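Local coordinates for 165aa long hypothetical protein (Pyrococcus horikoshii, PDB 2DC4), which is of unknown function but belongs to the CYTH family, whose barrel-shaped members act on triphosphate-containing substrates, so it probably binds a triphosphate or nucleotide, at residues R45-I49 and P80-I84; Q95-K100 and Y159-I163. One frame throughout, in Å; residues are numbered along the deposited sequence.

Interaction 1: R45-I49 and P80-I84; sequences RVRKI and PEGAI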
loop_
_atom_site.group_PDB
_atom_site.type_symbol
_atom_site.label_atom_id
_atom_site.label_comp_id
_atom_site.label_asym_id
_atom_site.label_seq_id
_atom_site.Cartn_x
_atom_site.Cartn_y
_atom_site.Cartn_z
ATOM N N ARG A 45 0.821 7.205 -7.767
ATOM C CA ARG A 45 0.358 8.238 -6.859
ATOM C C ARG A 45 -0.320 7.652 -5.641
ATOM O O ARG A 45 -0.775 6.505 -5.649
ATOM C CB ARG A 45 -0.637 9.168 -7.560
ATOM C CG ARG A 45 -1.977 8.507 -7.798
ATOM C CD ARG A 45 -2.972 9.379 -8.546
ATOM N NE ARG A 45 -4.216 8.641 -8.747
ATOM C CZ ARG A 45 -4.931 8.669 -9.866
ATOM N NH1 ARG A 45 -4.529 9.400 -10.896
ATOM N NH2 ARG A 45 -6.041 7.947 -9.957
ATOM N N VAL A 46 -0.364 8.454 -4.588
ATOM C CA VAL A 46 -1.042 8.090 -3.359
ATOM C C VAL A 46 -2.164 9.110 -3.262
ATOM O O VAL A 46 -1.916 10.317 -3.223
ATOM C CB VAL A 46 -0.141 8.231 -2.124
ATOM C CG1 VAL A 46 -0.974 8.050 -0.862
ATOM C CG2 VAL A 46 0.984 7.210 -2.179
ATOM N N ARG A 47 -3.397 8.625 -3.242
ATOM C CA ARG A 47 -4.558 9.505 -3.163
ATOM C C ARG A 47 -5.252 9.490 -1.811
ATOM O O ARG A 47 -5.423 8.436 -1.199
ATOM C CB ARG A 47 -5.585 9.120 -4.234
ATOM C CG ARG A 47 -6.961 9.755 -4.026
ATOM C CD ARG A 47 -7.878 9.533 -5.230
ATOM N NE ARG A 47 -7.356 10.189 -6.425
ATOM C CZ ARG A 47 -7.821 9.987 -7.656
ATOM N NH1 ARG A 47 -8.822 9.143 -7.862
ATOM N NH2 ARG A 47 -7.280 10.629 -8.682
ATOM N N LYS A 48 -5.631 10.682 -1.359
ATOM C CA LYS A 48 -6.378 10.868 -0.123
ATOM C C LYS A 48 -7.693 11.549 -0.499
ATOM O O LYS A 48 -7.693 12.557 -1.206
ATOM C CB LYS A 48 -5.616 11.774 0.848
ATOM C CG LYS A 48 -4.413 11.126 1.486
ATOM C CD LYS A 48 -3.673 12.085 2.410
ATOM C CE LYS A 48 -2.895 13.143 1.635
ATOM N NZ LYS A 48 -2.072 14.004 2.532
ATOM N N ILE A 49 -8.810 10.982 -0.057
ATOM C CA ILE A 49 -10.111 11.581 -0.317
ATOM C C ILE A 49 -10.475 12.107 1.057
ATOM O O ILE A 49 -10.946 11.376 1.919
ATOM C CB ILE A 49 -11.136 10.552 -0.780
ATOM C CG1 ILE A 49 -10.562 9.753 -1.955
ATOM C CG2 ILE A 49 -12.417 11.267 -1.226
ATOM C CD1 ILE A 49 -11.509 8.706 -2.516
ATOM N N PRO A 80 -2.250 6.807 4.261
ATOM C CA PRO A 80 -1.688 7.524 3.113
ATOM C C PRO A 80 -0.357 8.207 3.433
ATOM O O PRO A 80 0.514 8.314 2.577
ATOM C CB PRO A 80 -2.787 8.518 2.755
ATOM C CG PRO A 80 -3.438 8.808 4.089
ATOM C CD PRO A 80 -3.507 7.429 4.717
ATOM N N GLU A 81 -0.202 8.667 4.671
ATOM C CA GLU A 81 1.041 9.321 5.064
ATOM C C GLU A 81 2.149 8.282 5.024
ATOM O O GLU A 81 3.260 8.561 4.579
ATOM C CB GLU A 81 0.946 9.895 6.483
ATOM C CG GLU A 81 0.060 11.128 6.645
ATOM C CD GLU A 81 -1.422 10.831 6.501
ATOM O OE1 GLU A 81 -1.875 9.784 7.010
ATOM O OE2 GLU A 81 -2.139 11.657 5.896
ATOM N N GLY A 82 1.829 7.079 5.492
ATOM C CA GLY A 82 2.806 6.006 5.498
ATOM C C GLY A 82 3.165 5.570 4.092
ATOM O O GLY A 82 4.312 5.252 3.808
ATOM N N ALA A 83 2.180 5.552 3.201
ATOM C CA ALA A 83 2.431 5.152 1.820
ATOM C C ALA A 83 3.350 6.158 1.128
ATOM O O ALA A 83 4.225 5.786 0.340
ATOM C CB ALA A 83 1.113 5.038 1.065
ATOM N N ILE A 84 3.142 7.437 1.414
ATOM C CA ILE A 84 3.972 8.480 0.825
ATOM C C ILE A 84 5.395 8.356 1.372
ATOM O O ILE A 84 6.367 8.449 0.623
ATOM C CB ILE A 84 3.372 9.870 1.120
ATOM C CG1 ILE A 84 2.115 10.052 0.259
ATOM C CG2 ILE A 84 4.400 10.966 0.832
ATOM C CD1 ILE A 84 1.216 11.202 0.672
#
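Val46 turns its side chain from the strand onto the first turn of helix 80-89, fitting between Pro80, Ala83 and Ile84. A chi1 of 171° swings CG1 away from the backbone N and turns both methyls to the helix. CG2 meets the CB of Ala83 at 3.9 Å, while CG1 lies 3.8 Å from the carbonyl O of Pro80. Ile84 crosses at a slant, its CG1 lying 3.8 Å from Val46 CB. A compact branched residue suits this place, since it fills the space over the small Ala83. The Pro80 carbonyl O is satisfied within the helix by Ile84 N, at 3.0 Å.

Arg47 points the other way, into the barrel. There its NH2 lies 3.2 Å above the centre of the Arg45 guanidinium plane, and its NE forms a salt bridge with Asp33. Basic side chains on this inner face are consistent with the anion-binding tunnel of CYTH proteins.

Lys48 returns to the helix side. Its aliphatic part crosses the Pro80 ring at about a right angle, with a tight 3.3 Å between Lys48 CG and Pro80 CB. The chain then bends at chi3 (-73°), and NZ ends 4.1 Å from Glu81 OE2, opposite charges that probably attract, though too far apart for a salt bridge; the actual salt bridge of NZ is with Glu32. Lysine suits this partly exposed site because its methylenes pack on proline while its ammonium group serves the acidic neighbours.

The short strand and helix axes are nearly antiparallel (165°) and 8.6 Å apart. Strand 42-49 runs between strands 24-36 and 54-62, with helix 80-89 against the outer face of this sheet: Ile84 also touches Val34, Pro80 reaches Ser55, and Ala83 packs on Phe75 of the second subunit.

Interaction 2: Q95-K100 and Y159-I163; sequences QGVVKK and YIELI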
loop_
_atom_site.group_PDB
_atom_site.type_symbol
_atom_site.label_atom_id
_atom_site.label_comp_id
_atom_site.label_asym_id
_atom_site.label_seq_id
_atom_site.Cartn_x
_atom_site.Cartn_y
_atom_site.Cartn_z
ATOM N N GLN A 95 6.738 13.958 -7.693
ATOM C CA GLN A 95 6.583 14.627 -8.976
ATOM C C GLN A 95 5.705 15.872 -8.848
ATOM O O GLN A 95 5.881 16.854 -9.575
ATOM C CB GLN A 95 5.971 13.626 -9.958
ATOM C CG GLN A 95 5.851 14.078 -11.393
ATOM C CD GLN A 95 5.323 12.965 -12.277
ATOM O OE1 GLN A 95 4.262 12.400 -12.011
ATOM N NE2 GLN A 95 6.065 12.638 -13.325
ATOM N N GLY A 96 4.762 15.827 -7.916
ATOM C CA GLY A 96 3.872 16.952 -7.704
ATOM C C GLY A 96 2.642 16.530 -6.931
ATOM O O GLY A 96 2.490 15.358 -6.590
ATOM N N VAL A 97 1.759 17.482 -6.656
ATOM C CA VAL A 97 0.542 17.197 -5.917
ATOM C C VAL A 97 -0.654 17.780 -6.644
ATOM O O VAL A 97 -0.690 18.975 -6.924
ATOM C CB VAL A 97 0.589 17.804 -4.501
ATOM C CG1 VAL A 97 -0.716 17.504 -3.764
ATOM C CG2 VAL A 97 1.785 17.252 -3.734
ATOM N N VAL A 98 -1.626 16.929 -6.959
ATOM C CA VAL A 98 -2.829 17.378 -7.649
ATOM C C VAL A 98 -3.983 17.396 -6.664
ATOM O O VAL A 98 -4.271 16.386 -6.020
ATOM C CB VAL A 98 -3.210 16.447 -8.824
ATOM C CG1 VAL A 98 -4.515 16.930 -9.460
ATOM C CG2 VAL A 98 -2.094 16.414 -9.860
ATOM N N LYS A 99 -4.641 18.543 -6.549
ATOM C CA LYS A 99 -5.772 18.684 -5.648
ATOM C C LYS A 99 -6.998 19.033 -6.469
ATOM O O LYS A 99 -6.969 19.956 -7.284
ATOM C CB LYS A 99 -5.507 19.785 -4.622
ATOM C CG LYS A 99 -4.324 19.500 -3.709
ATOM C CD LYS A 99 -4.119 20.617 -2.693
ATOM C CE LYS A 99 -5.313 20.753 -1.758
ATOM N NZ LYS A 99 -5.566 19.500 -0.989
ATOM N N LYS A 100 -8.081 18.299 -6.262
ATOM C CA LYS A 100 -9.281 18.579 -7.030
ATOM C C LYS A 100 -10.549 18.212 -6.286
ATOM O O LYS A 100 -10.522 17.449 -5.320
ATOM C CB LYS A 100 -9.238 17.804 -8.347
ATOM C CG LYS A 100 -9.560 16.322 -8.182
ATOM C CD LYS A 100 -9.679 15.615 -9.528
ATOM C CE LYS A 100 -8.335 15.115 -10.040
ATOM N NZ LYS A 100 -7.858 13.923 -9.267
ATOM N N TYR A 159 -3.406 15.211 -15.552
ATOM C CA TYR A 159 -3.547 16.234 -14.531
ATOM C C TYR A 159 -2.219 16.639 -13.910
ATOM O O TYR A 159 -2.014 17.807 -13.594
ATOM C CB TYR A 159 -4.516 15.764 -13.443
ATOM C CG TYR A 159 -5.954 15.777 -13.899
ATOM C CD1 TYR A 159 -6.776 14.663 -13.730
ATOM C CD2 TYR A 159 -6.490 16.902 -14.529
ATOM C CE1 TYR A 159 -8.102 14.669 -14.190
ATOM C CE2 TYR A 159 -7.803 16.918 -14.985
ATOM C CZ TYR A 159 -8.601 15.799 -14.816
ATOM O OH TYR A 159 -9.893 15.811 -15.300
ATOM N N ILE A 160 -1.313 15.681 -13.742
ATOM C CA ILE A 160 -0.019 15.998 -13.152
ATOM C C ILE A 160 0.799 16.897 -14.094
ATOM O O ILE A 160 1.684 17.631 -13.653
ATOM C CB ILE A 160 0.755 14.691 -12.777
ATOM C CG1 ILE A 160 2.042 15.034 -12.017
ATOM C CG2 ILE A 160 1.052 13.873 -14.028
ATOM C CD1 ILE A 160 1.816 15.820 -10.728
ATOM N N GLU A 161 0.479 16.864 -15.387
ATOM C CA GLU A 161 1.171 17.706 -16.369
ATOM C C GLU A 161 0.463 19.062 -16.521
ATOM O O GLU A 161 1.059 20.035 -16.982
ATOM C CB GLU A 161 1.212 17.020 -17.743
ATOM C CG GLU A 161 1.821 15.620 -17.762
ATOM C CD GLU A 161 1.811 14.986 -19.152
ATOM O OE1 GLU A 161 0.735 14.937 -19.796
ATOM O OE2 GLU A 161 2.886 14.526 -19.600
ATOM N N LEU A 162 -0.808 19.119 -16.134
ATOM C CA LEU A 162 -1.607 20.337 -16.255
ATOM C C LEU A 162 -1.471 21.355 -15.129
ATOM O O LEU A 162 -1.626 22.553 -15.359
ATOM C CB LEU A 162 -3.087 19.975 -16.413
ATOM C CG LEU A 162 -3.467 19.301 -17.732
ATOM C CD1 LEU A 162 -4.796 18.581 -17.592
ATOM C CD2 LEU A 162 -3.518 20.351 -18.837
ATOM N N ILE A 163 -1.194 20.889 -13.916
ATOM C CA ILE A 163 -1.071 21.804 -12.790
ATOM C C ILE A 163 0.120 22.744 -12.956
ATOM O O ILE A 163 1.221 22.324 -13.315
ATOM C CB ILE A 163 -0.943 21.039 -11.458
ATOM C CG1 ILE A 163 0.241 20.076 -11.518
ATOM C CG2 ILE A 163 -2.243 20.287 -11.175
ATOM C CD1 ILE A 163 0.538 19.393 -10.192
#
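The short C-terminal helix 159-162 packs against strand 94-107 of the CYTH barrel, on the side that Val98 and Lys100 face. The chi1 of Ile160 (-174°) carries CG1 out toward the strand, and CD1 reaches 3.8 Å from Gly96 CA. Glycine suits that position twice over: a CB would collide with CD1, and the backbone angles themselves demand it. Gln95 lays its amide beside the same isoleucine, OE1 3.4 Å from Ile160 CG1. Were Ile160 an alanine, CG1 and CD1 would be gone, and a gap would probably open over Gly96 and beside Val98 CG2, with the Gln95 amide freer to turn.

Val98 sits centrally, its CG2 4.0 Å from Ile163 CD1 and its CG1 near Tyr159 CB; buried and branched, it fills the space beneath the helix. Ile163 CD1 also approaches Val97 O at 3.5 Å.

Lys100 CE approaches the Tyr159 ring obliquely, 4.0 Å from CD1, while its NZ hydrogen-bonds to Gln31. Tyr159 suits its buried site by pairing an apolar ring with a hydroxyl that hydrogen-bonds to Asp125 and Asn115. A C-terminal helix on the inner face of the wall, its tyrosine also in cation-pi contact with Lys6, is consistent with the charged triphosphate tunnel fold of CYTH proteins.

How the interactions relate
Interactions 1 and 2 set helices against opposite faces of the same barrel wall. In interaction 1 the helix lies outside, beside the second subunit, and pairs a small apolar patch with a lysine and an acid toward solvent. Interaction 2, nearer the chain centre, joins a C-terminal helix to inward-facing side chains, grading from a glycine-isoleucine fit at its exposed end to a buried tyrosine and lysine. Both are only partly buried. The inner side of the wall brings them together: Arg47 NH2 and Lys100 NZ lie 3.4 Å apart, in keeping with an anion-binding tunnel. On the outer side, Glu32 forms salt bridges with both Lys48 and Lys99.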